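Bd0816 (Bdellovibrio bacteriovorus HD100, PDB 5CER) probably acts as a serine-type D-Ala-D-Ala carboxypeptidase of the peptidase S13 family, trimming the peptide side chains of peptidoglycan. Local coordinates at residues Gln26-Leu31 with Tyr265-Cys270; Thr55-Thr60 with Leu69-Ser74. The protein carries 2 engineered substitutions. One frame throughout, in Å; residues are numbered along the deposited sequence.

Contact 1 of 2, residues Gln26-Leu31 with Tyr265-Cys270; sequences QKKFPL and YNEATC
Phe-29 and Ala-268 grip each other through both backbone groups: the amide of Phe-29 gives a nearly straight bond to Ala-268 O (N to O 3.1 Å), and Ala-268 N returns a more bent one to Phe-29 O. Two residues on, past Pro-30, Leu-31 N donates to Asn-266 O at 3.0 Å. Leu-31 then folds its side chain back over the partner strand, with CG beside its own backbone N (chi1 -59°), and its CD1 rests on Ala-268 CB at 3.8 Å. On the face shared by Pro-30 and Glu-267, Pro-30 CB packs against Tyr-265 CB and CD2, meeting the ring obliquely. Lys-28 crosses Glu-267 at about a right angle; Lys-28 NZ stays 4.1 Å from Glu-267 OE1, too far for a salt bridge, and bonds instead to the carbonyl of Gln-244.

Phe-29 and Pro-30 form short strand 29-30, at the edge of a three-stranded antiparallel sheet whose middle strand is 267-268; Glu-267 bonds on through its backbone to Val-248. Between Lys-27 and Cys-270 a water makes the link: it donates to Lys-27 O and accepts from Cys-270 N, both at 2.8 Å. Thr-269 is the N-cap of helix 270-286; its CG2 sits 3.3 Å from Gln-26 O, while its OG1 bonds to Thr-272.

Farther out, the amide of Asn-266 is tied at both ends, OD1 to the backbone N of His-250 and ND2 to Asn-251 O and Ser-35 OG, and the Phe-29 side chain touches Asn-5 and Ser-6 of strand 3-11.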
ATOM      1  N   GLN A  26     -23.919  -3.548 -11.269  1.00 27.67           N
ATOM      2  CA  GLN A  26     -24.191  -2.192 -11.751  1.00 28.87           C
ATOM      3  C   GLN A  26     -24.541  -1.240 -10.618  1.00 28.41           C
ATOM      4  O   GLN A  26     -25.027  -0.155 -10.882  1.00 27.30           O
ATOM      5  CB  GLN A  26     -25.328  -2.208 -12.763  1.00 29.85           C
ATOM      6  CG  GLN A  26     -25.043  -3.021 -13.998  1.00 30.76           C
ATOM      7  CD  GLN A  26     -26.204  -3.011 -14.970  1.00 32.41           C
ATOM      8  OE1 GLN A  26     -27.310  -2.635 -14.625  1.00 36.20           O
ATOM      9  NE2 GLN A  26     -25.966  -3.478 -16.175  1.00 33.75           N
ATOM     10  N   LYS A  27     -24.261  -1.625  -9.367  1.00 27.87           N
ATOM     11  CA  LYS A  27     -24.493  -0.720  -8.256  1.00 27.40           C
ATOM     12  C   LYS A  27     -23.192  -0.123  -7.796  1.00 26.05           C
ATOM     13  O   LYS A  27     -22.200  -0.830  -7.576  1.00 26.85           O
ATOM     14  CB  LYS A  27     -25.180  -1.450  -7.099  1.00 28.95           C
ATOM     15  CG  LYS A  27     -25.485  -0.494  -5.947  1.00 30.07           C
ATOM     16  CD  LYS A  27     -26.312  -1.091  -4.818  1.00 30.63           C
ATOM     17  CE  LYS A  27     -26.335  -0.105  -3.655  1.00 29.26           C
ATOM     18  NZ  LYS A  27     -27.101  -0.672  -2.519  1.00 29.83           N
ATOM     19  N   LYS A  28     -23.199   1.184  -7.618  1.00 26.82           N
ATOM     20  CA  LYS A  28     -22.045   1.896  -7.070  1.00 25.41           C
ATOM     21  C   LYS A  28     -21.804   1.560  -5.622  1.00 24.40           C
ATOM     22  O   LYS A  28     -22.705   1.559  -4.812  1.00 22.63           O
ATOM     23  CB  LYS A  28     -22.218   3.394  -7.188  1.00 26.57           C
ATOM     24  CG  LYS A  28     -22.243   3.874  -8.615  1.00 26.99           C
ATOM     25  CD  LYS A  28     -22.301   5.375  -8.660  1.00 28.40           C
ATOM     26  CE  LYS A  28     -23.676   5.881  -8.325  1.00 31.06           C
ATOM     27  NZ  LYS A  28     -23.611   7.347  -8.124  1.00 34.41           N
ATOM     28  N   PHE A  29     -20.547   1.251  -5.316  1.00 24.36           N
ATOM     29  CA  PHE A  29     -20.097   1.015  -3.949  1.00 24.24           C
ATOM     30  C   PHE A  29     -18.807   1.781  -3.689  1.00 22.86           C
ATOM     31  O   PHE A  29     -18.032   2.012  -4.618  1.00 24.43           O
ATOM     32  CB  PHE A  29     -19.869  -0.499  -3.680  1.00 23.52           C
ATOM     33  CG  PHE A  29     -21.110  -1.329  -3.715  1.00 23.40           C
ATOM     34  CD1 PHE A  29     -22.061  -1.238  -2.688  1.00 24.26           C
ATOM     35  CD2 PHE A  29     -21.337  -2.245  -4.748  1.00 23.60           C
ATOM     36  CE1 PHE A  29     -23.216  -2.031  -2.729  1.00 24.83           C
ATOM     37  CE2 PHE A  29     -22.484  -3.041  -4.783  1.00 23.20           C
ATOM     38  CZ  PHE A  29     -23.423  -2.926  -3.781  1.00 24.00           C
ATOM     39  N   PRO A  30     -18.529   2.087  -2.432  1.00 22.21           N
ATOM     40  CA  PRO A  30     -17.206   2.635  -2.120  1.00 21.79           C
ATOM     41  C   PRO A  30     -16.033   1.752  -2.553  1.00 22.50           C
ATOM     42  O   PRO A  30     -16.030   0.559  -2.285  1.00 23.00           O
ATOM     43  CB  PRO A  30     -17.214   2.753  -0.586  1.00 21.42           C
ATOM     44  CG  PRO A  30     -18.647   2.714  -0.206  1.00 21.89           C
ATOM     45  CD  PRO A  30     -19.325   1.836  -1.215  1.00 22.00           C
ATOM     46  N   LEU A  31     -15.056   2.368  -3.207  1.00 23.70           N
ATOM     47  CA  LEU A  31     -13.906   1.677  -3.783  1.00 24.13           C
ATOM     48  C   LEU A  31     -12.710   1.594  -2.833  1.00 24.14           C
ATOM     49  O   LEU A  31     -11.910   0.656  -2.969  1.00 21.20           O
ATOM     50  CB  LEU A  31     -13.423   2.363  -5.075  1.00 24.06           C
ATOM     51  CG  LEU A  31     -14.419   2.474  -6.224  1.00 25.29           C
ATOM     52  CD1 LEU A  31     -13.786   3.167  -7.425  1.00 25.31           C
ATOM     53  CD2 LEU A  31     -14.934   1.107  -6.624  1.00 25.26           C
ATOM     54  N   TYR A 265     -16.865   8.812  -0.025  1.00 26.01           N
ATOM     55  CA  TYR A 265     -15.938   7.953  -0.721  1.00 24.15           C
ATOM     56  C   TYR A 265     -16.129   7.980  -2.258  1.00 23.44           C
ATOM     57  O   TYR A 265     -17.239   8.088  -2.741  1.00 22.95           O
ATOM     58  CB  TYR A 265     -16.200   6.551  -0.269  1.00 23.77           C
ATOM     59  CG  TYR A 265     -15.945   6.272   1.186  1.00 25.17           C
ATOM     60  CD1 TYR A 265     -14.658   6.474   1.740  1.00 25.77           C
ATOM     61  CD2 TYR A 265     -16.938   5.721   2.005  1.00 24.89           C
ATOM     62  CE1 TYR A 265     -14.392   6.180   3.071  1.00 25.78           C
ATOM     63  CE2 TYR A 265     -16.668   5.380   3.315  1.00 25.92           C
ATOM     64  CZ  TYR A 265     -15.391   5.610   3.848  1.00 26.77           C
ATOM     65  OH  TYR A 265     -15.119   5.281   5.184  1.00 28.08           O
ATOM     66  N   ASN A 266     -15.040   7.783  -3.007  1.00 23.00           N
ATOM     67  CA  ASN A 266     -15.131   7.457  -4.420  1.00 23.79           C
ATOM     68  C   ASN A 266     -15.947   6.194  -4.531  1.00 24.66           C
ATOM     69  O   ASN A 266     -15.727   5.220  -3.764  1.00 24.82           O
ATOM     70  CB  ASN A 266     -13.756   7.205  -5.040  1.00 23.16           C
ATOM     71  CG  ASN A 266     -12.893   8.446  -5.140  1.00 24.48           C
ATOM     72  OD1 ASN A 266     -13.351   9.601  -4.973  1.00 25.62           O
ATOM     73  ND2 ASN A 266     -11.613   8.232  -5.415  1.00 24.56           N
ATOM     74  N   GLU A 267     -16.874   6.185  -5.475  1.00 26.26           N
ATOM     75  CA  GLU A 267     -17.745   5.015  -5.725  1.00 28.85           C
ATOM     76  C   GLU A 267     -17.759   4.651  -7.197  1.00 29.42           C
ATOM     77  O   GLU A 267     -17.730   5.532  -8.070  1.00 30.46           O
ATOM     78  CB  GLU A 267     -19.170   5.345  -5.406  1.00 31.60           C
ATOM     79  CG  GLU A 267     -19.486   5.528  -3.945  1.00 34.94           C
ATOM     80  CD  GLU A 267     -20.973   5.777  -3.714  1.00 38.60           C
ATOM     81  OE1 GLU A 267     -21.692   6.291  -4.624  1.00 42.68           O
ATOM     82  OE2 GLU A 267     -21.410   5.442  -2.601  1.00 42.88           O
ATOM     83  N   ALA A 268     -17.778   3.365  -7.474  1.00 27.74           N
ATOM     84  CA  ALA A 268     -18.077   2.925  -8.817  1.00 27.22           C
ATOM     85  C   ALA A 268     -18.724   1.544  -8.768  1.00 26.02           C
ATOM     86  O   ALA A 268     -18.699   0.883  -7.736  1.00 25.45           O
ATOM     87  CB  ALA A 268     -16.827   2.919  -9.689  1.00 25.66           C
ATOM     88  N   THR A 269     -19.278   1.122  -9.891  1.00 25.43           N
ATOM     89  CA  THR A 269     -19.820  -0.230 -10.017  1.00 26.06           C
ATOM     90  C   THR A 269     -18.721  -1.230 -10.293  1.00 25.52           C
ATOM     91  O   THR A 269     -17.630  -0.880 -10.757  1.00 24.72           O
ATOM     92  CB  THR A 269     -20.766  -0.355 -11.193  1.00 26.65           C
ATOM     93  OG1 THR A 269     -20.018  -0.287 -12.413  1.00 24.98           O
ATOM     94  CG2 THR A 269     -21.824   0.740 -11.134  1.00 27.48           C
ATOM     95  N   CYS A 270     -19.000  -2.467  -9.951  1.00 25.36           N
ATOM     96  CA  CYS A 270     -18.022  -3.513 -10.056  1.00 25.95           C
ATOM     97  C   CYS A 270     -17.649  -3.727 -11.525  1.00 25.56           C
ATOM     98  O   CYS A 270     -16.512  -4.042 -11.846  1.00 23.81           O
ATOM     99  CB  CYS A 270     -18.567  -4.790  -9.395  1.00 27.30           C
ATOM    100  SG  CYS A 270     -17.306  -5.957  -8.867  1.00 31.16           S
TER
HETATM  101  O   HOH W   1     -21.056  -3.323  -8.234  1.00 23.77           O
HETATM  102  O   HOH W   2     -23.059   2.628  -2.447  1.00 24.59           O

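Contact 2 of 2, residues Thr55-Thr60 with Leu69-Ser74; sequences TVLHLT and LHVEGS
Strand residues 55-60 run antiparallel to 69-72, their axes 4.7 Å apart at closest approach and their directions 164° apart, with two hydrogen-bonded pairs, Val-56 with Glu-72 and His-58 with His-70. This is the beta hairpin of strands 54-61 and 67-72, at the middle of a mixed six-stranded sheet.

On the face of the two histidines, His-58 NE2 donates to Glu-72 OE1 at 3.1 Å. The bond is almost straight, the acceptor lies in the ring plane, and ring and carboxylate are only 14° apart, so the bond favours one rotation of the imidazole. Glu-72 reaches that point with an extended chain, CG opposite the backbone N across CA-CB (chi1 -179°), lying alongside Val-56. A glutamate this close would tend to favour a protonated His-58. His-70 sends ND1 instead to Thr-103 OG1 on the neighbouring strand, and Tyr-187 stacks on its ring.

The other face is apolar. Leu-69 CD1 tucks against Leu-57 CB at 3.8 Å and, more loosely, against Leu-59 CG, while Leu-57 and Val-71 lie side by side, CD2 to CG1. Val-196 of strand 194-199 touches both Leu-57 and Leu-59, and Ile-99 of strand 98-104 touches Leu-69.

Where the second strand ends, Thr-55 turns its methyl CG2 to Val-71 CG1 at 3.8 Å and its hydroxyl to the following loop: Thr-55 OG1 hydrogen-bonds Ser-74 OG at 2.8 Å, and a water bound to that same OG1 accepts from Ser-74 N at 3.0 Å.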
ATOM      1  N   THR A  55      11.822  18.400 -14.003  1.00 28.39           N
ATOM      2  CA  THR A  55      12.027  19.563 -13.196  1.00 27.12           C
ATOM      3  C   THR A  55      13.299  20.282 -13.675  1.00 29.48           C
ATOM      4  O   THR A  55      14.380  19.691 -13.772  1.00 29.30           O
ATOM      5  CB  THR A  55      12.061  19.177 -11.716  1.00 26.20           C
ATOM      6  OG1 THR A  55      10.946  18.321 -11.380  1.00 24.04           O
ATOM      7  CG2 THR A  55      11.981  20.398 -10.840  1.00 27.12           C
ATOM      8  N   VAL A  56      13.184  21.577 -13.969  1.00 30.62           N
ATOM      9  CA  VAL A  56      14.316  22.355 -14.500  1.00 32.05           C
ATOM     10  C   VAL A  56      14.914  23.272 -13.400  1.00 32.03           C
ATOM     11  O   VAL A  56      14.200  23.961 -12.679  1.00 31.48           O
ATOM     12  CB  VAL A  56      13.937  23.172 -15.750  1.00 32.99           C
ATOM     13  CG1 VAL A  56      15.168  23.821 -16.356  1.00 33.56           C
ATOM     14  CG2 VAL A  56      13.273  22.284 -16.781  1.00 33.17           C
ATOM     15  N   LEU A  57      16.241  23.219 -13.288  1.00 32.54           N
ATOM     16  CA  LEU A  57      16.991  23.896 -12.254  1.00 32.55           C
ATOM     17  C   LEU A  57      17.864  24.924 -12.979  1.00 34.37           C
ATOM     18  O   LEU A  57      18.681  24.571 -13.829  1.00 37.37           O
ATOM     19  CB  LEU A  57      17.853  22.891 -11.486  1.00 31.46           C
ATOM     20  CG  LEU A  57      17.141  21.655 -10.941  1.00 30.12           C
ATOM     21  CD1 LEU A  57      18.124  20.611 -10.511  1.00 29.97           C
ATOM     22  CD2 LEU A  57      16.229  22.008  -9.784  1.00 30.86           C
ATOM     23  N   HIS A  58      17.684  26.188 -12.622  1.00 35.10           N
ATOM     24  CA  HIS A  58      18.308  27.358 -13.247  1.00 35.04           C
ATOM     25  C   HIS A  58      19.352  27.893 -12.257  1.00 35.02           C
ATOM     26  O   HIS A  58      19.005  28.463 -11.233  1.00 35.05           O
ATOM     27  CB  HIS A  58      17.218  28.398 -13.553  1.00 35.06           C
ATOM     28  CG  HIS A  58      16.278  27.955 -14.620  1.00 34.57           C
ATOM     29  ND1 HIS A  58      16.593  28.022 -15.960  1.00 35.19           N
ATOM     30  CD2 HIS A  58      15.052  27.394 -14.549  1.00 33.94           C
ATOM     31  CE1 HIS A  58      15.592  27.537 -16.669  1.00 34.88           C
ATOM     32  NE2 HIS A  58      14.647  27.143 -15.836  1.00 34.26           N
ATOM     33  N   LEU A  59      20.614  27.649 -12.569  1.00 35.75           N
ATOM     34  CA  LEU A  59      21.732  27.856 -11.667  1.00 35.90           C
ATOM     35  C   LEU A  59      22.561  29.038 -12.175  1.00 38.68           C
ATOM     36  O   LEU A  59      23.070  29.022 -13.316  1.00 39.09           O
ATOM     37  CB  LEU A  59      22.551  26.571 -11.628  1.00 35.18           C
ATOM     38  CG  LEU A  59      22.010  25.529 -10.659  1.00 34.47           C
ATOM     39  CD1 LEU A  59      22.109  24.134 -11.258  1.00 34.64           C
ATOM     40  CD2 LEU A  59      22.715  25.548  -9.317  1.00 34.97           C
ATOM     41  N   THR A  60      22.665  30.088 -11.350  1.00 39.34           N
ATOM     42  CA  THR A  60      23.376  31.299 -11.719  1.00 39.54           C
ATOM     43  C   THR A  60      24.471  31.572 -10.681  1.00 41.34           C
ATOM     44  O   THR A  60      24.158  31.703  -9.507  1.00 41.47           O
ATOM     45  CB  THR A  60      22.383  32.494 -11.791  1.00 38.79           C
ATOM     46  OG1 THR A  60      21.292  32.188 -12.666  1.00 37.04           O
ATOM     47  CG2 THR A  60      23.071  33.774 -12.237  1.00 39.65           C
ATOM     48  N   LEU A  69      19.589  29.596  -7.353  1.00 38.05           N
ATOM     49  CA  LEU A  69      18.834  28.529  -7.970  1.00 37.80           C
ATOM     50  C   LEU A  69      17.346  28.944  -8.112  1.00 37.77           C
ATOM     51  O   LEU A  69      16.691  29.295  -7.126  1.00 36.37           O
ATOM     52  CB  LEU A  69      18.933  27.271  -7.106  1.00 36.59           C
ATOM     53  CG  LEU A  69      18.057  26.065  -7.457  1.00 35.78           C
ATOM     54  CD1 LEU A  69      18.109  25.724  -8.946  1.00 36.22           C
ATOM     55  CD2 LEU A  69      18.555  24.875  -6.662  1.00 35.48           C
ATOM     56  N   HIS A  70      16.817  28.883  -9.329  1.00 38.09           N
ATOM     57  CA  HIS A  70      15.372  28.953  -9.537  1.00 39.22           C
ATOM     58  C   HIS A  70      14.882  27.579 -10.004  1.00 39.51           C
ATOM     59  O   HIS A  70      15.359  27.063 -11.024  1.00 41.06           O
ATOM     60  CB  HIS A  70      14.982  30.017 -10.572  1.00 39.74           C
ATOM     61  CG  HIS A  70      13.512  30.076 -10.817  1.00 40.03           C
ATOM     62  ND1 HIS A  70      12.623  30.525  -9.866  1.00 40.26           N
ATOM     63  CD2 HIS A  70      12.764  29.694 -11.882  1.00 40.95           C
ATOM     64  CE1 HIS A  70      11.389  30.427 -10.332  1.00 40.44           C
ATOM     65  NE2 HIS A  70      11.445  29.946 -11.563  1.00 41.01           N
ATOM     66  N   VAL A  71      13.919  27.004  -9.275  1.00 37.46           N
ATOM     67  CA  VAL A  71      13.349  25.718  -9.627  1.00 34.30           C
ATOM     68  C   VAL A  71      12.108  25.980 -10.431  1.00 34.16           C
ATOM     69  O   VAL A  71      11.116  26.551  -9.925  1.00 32.99           O
ATOM     70  CB  VAL A  71      12.978  24.900  -8.364  1.00 33.96           C
ATOM     71  CG1 VAL A  71      12.513  23.495  -8.748  1.00 32.15           C
ATOM     72  CG2 VAL A  71      14.164  24.839  -7.400  1.00 34.11           C
ATOM     73  N   GLU A  72      12.150  25.539 -11.682  1.00 34.60           N
ATOM     74  CA  GLU A  72      10.984  25.525 -12.540  1.00 34.83           C
ATOM     75  C   GLU A  72      10.381  24.129 -12.401  1.00 32.38           C
ATOM     76  O   GLU A  72      10.953  23.160 -12.850  1.00 31.96           O
ATOM     77  CB  GLU A  72      11.367  25.818 -13.974  1.00 34.81           C
ATOM     78  CG  GLU A  72      10.211  25.846 -14.953  1.00 35.99           C
ATOM     79  CD  GLU A  72      10.664  25.936 -16.389  1.00 37.01           C
ATOM     80  OE1 GLU A  72      11.848  26.173 -16.616  1.00 39.04           O
ATOM     81  OE2 GLU A  72       9.835  25.775 -17.304  1.00 39.23           O
ATOM     82  N   GLY A  73       9.183  24.057 -11.832  1.00 32.99           N
ATOM     83  CA  GLY A  73       8.558  22.773 -11.423  1.00 32.74           C
ATOM     84  C   GLY A  73       7.844  22.039 -12.542  1.00 31.96           C
ATOM     85  O   GLY A  73       7.429  22.660 -13.517  1.00 34.41           O
ATOM     86  N   SER A  74       7.773  20.724 -12.420  1.00 30.29           N
ATOM     87  CA  SER A  74       7.033  19.868 -13.343  1.00 29.62           C
ATOM     88  C   SER A  74       5.808  19.235 -12.652  1.00 29.74           C
ATOM     89  O   SER A  74       5.239  18.306 -13.157  1.00 28.28           O
ATOM     90  CB  SER A  74       7.959  18.760 -13.795  1.00 29.36           C
ATOM     91  OG  SER A  74       8.431  17.991 -12.675  1.00 30.39           O
TER
HETATM   92  O   HOH W   3       8.855  19.696  -9.824  1.00 22.80           O

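In the fold
Contact 1 and contact 2 share no secondary-structure element and lie on opposite sides of the chain's centre, their centres about 42 Å apart and their nearest atoms about 21 Å. Along the chain, 55-60 with 69-74 is nested inside the long loop that 26-31 with 265-270 closes. Contact 2 is a local hairpin, the two central strands of a six-stranded sheet, mostly buried though no nearer the centre of the chain; contact 1 brings together segments 234 residues apart at a partly exposed sheet edge. Chemistry follows place: the buried hairpin has regular pairing, a leucine-valine face and a histidine-carboxylate bond, whereas the edge pairing is short, with a single hydrogen-bonded strand pair and a lysine and glutamate too far apart for a salt bridge.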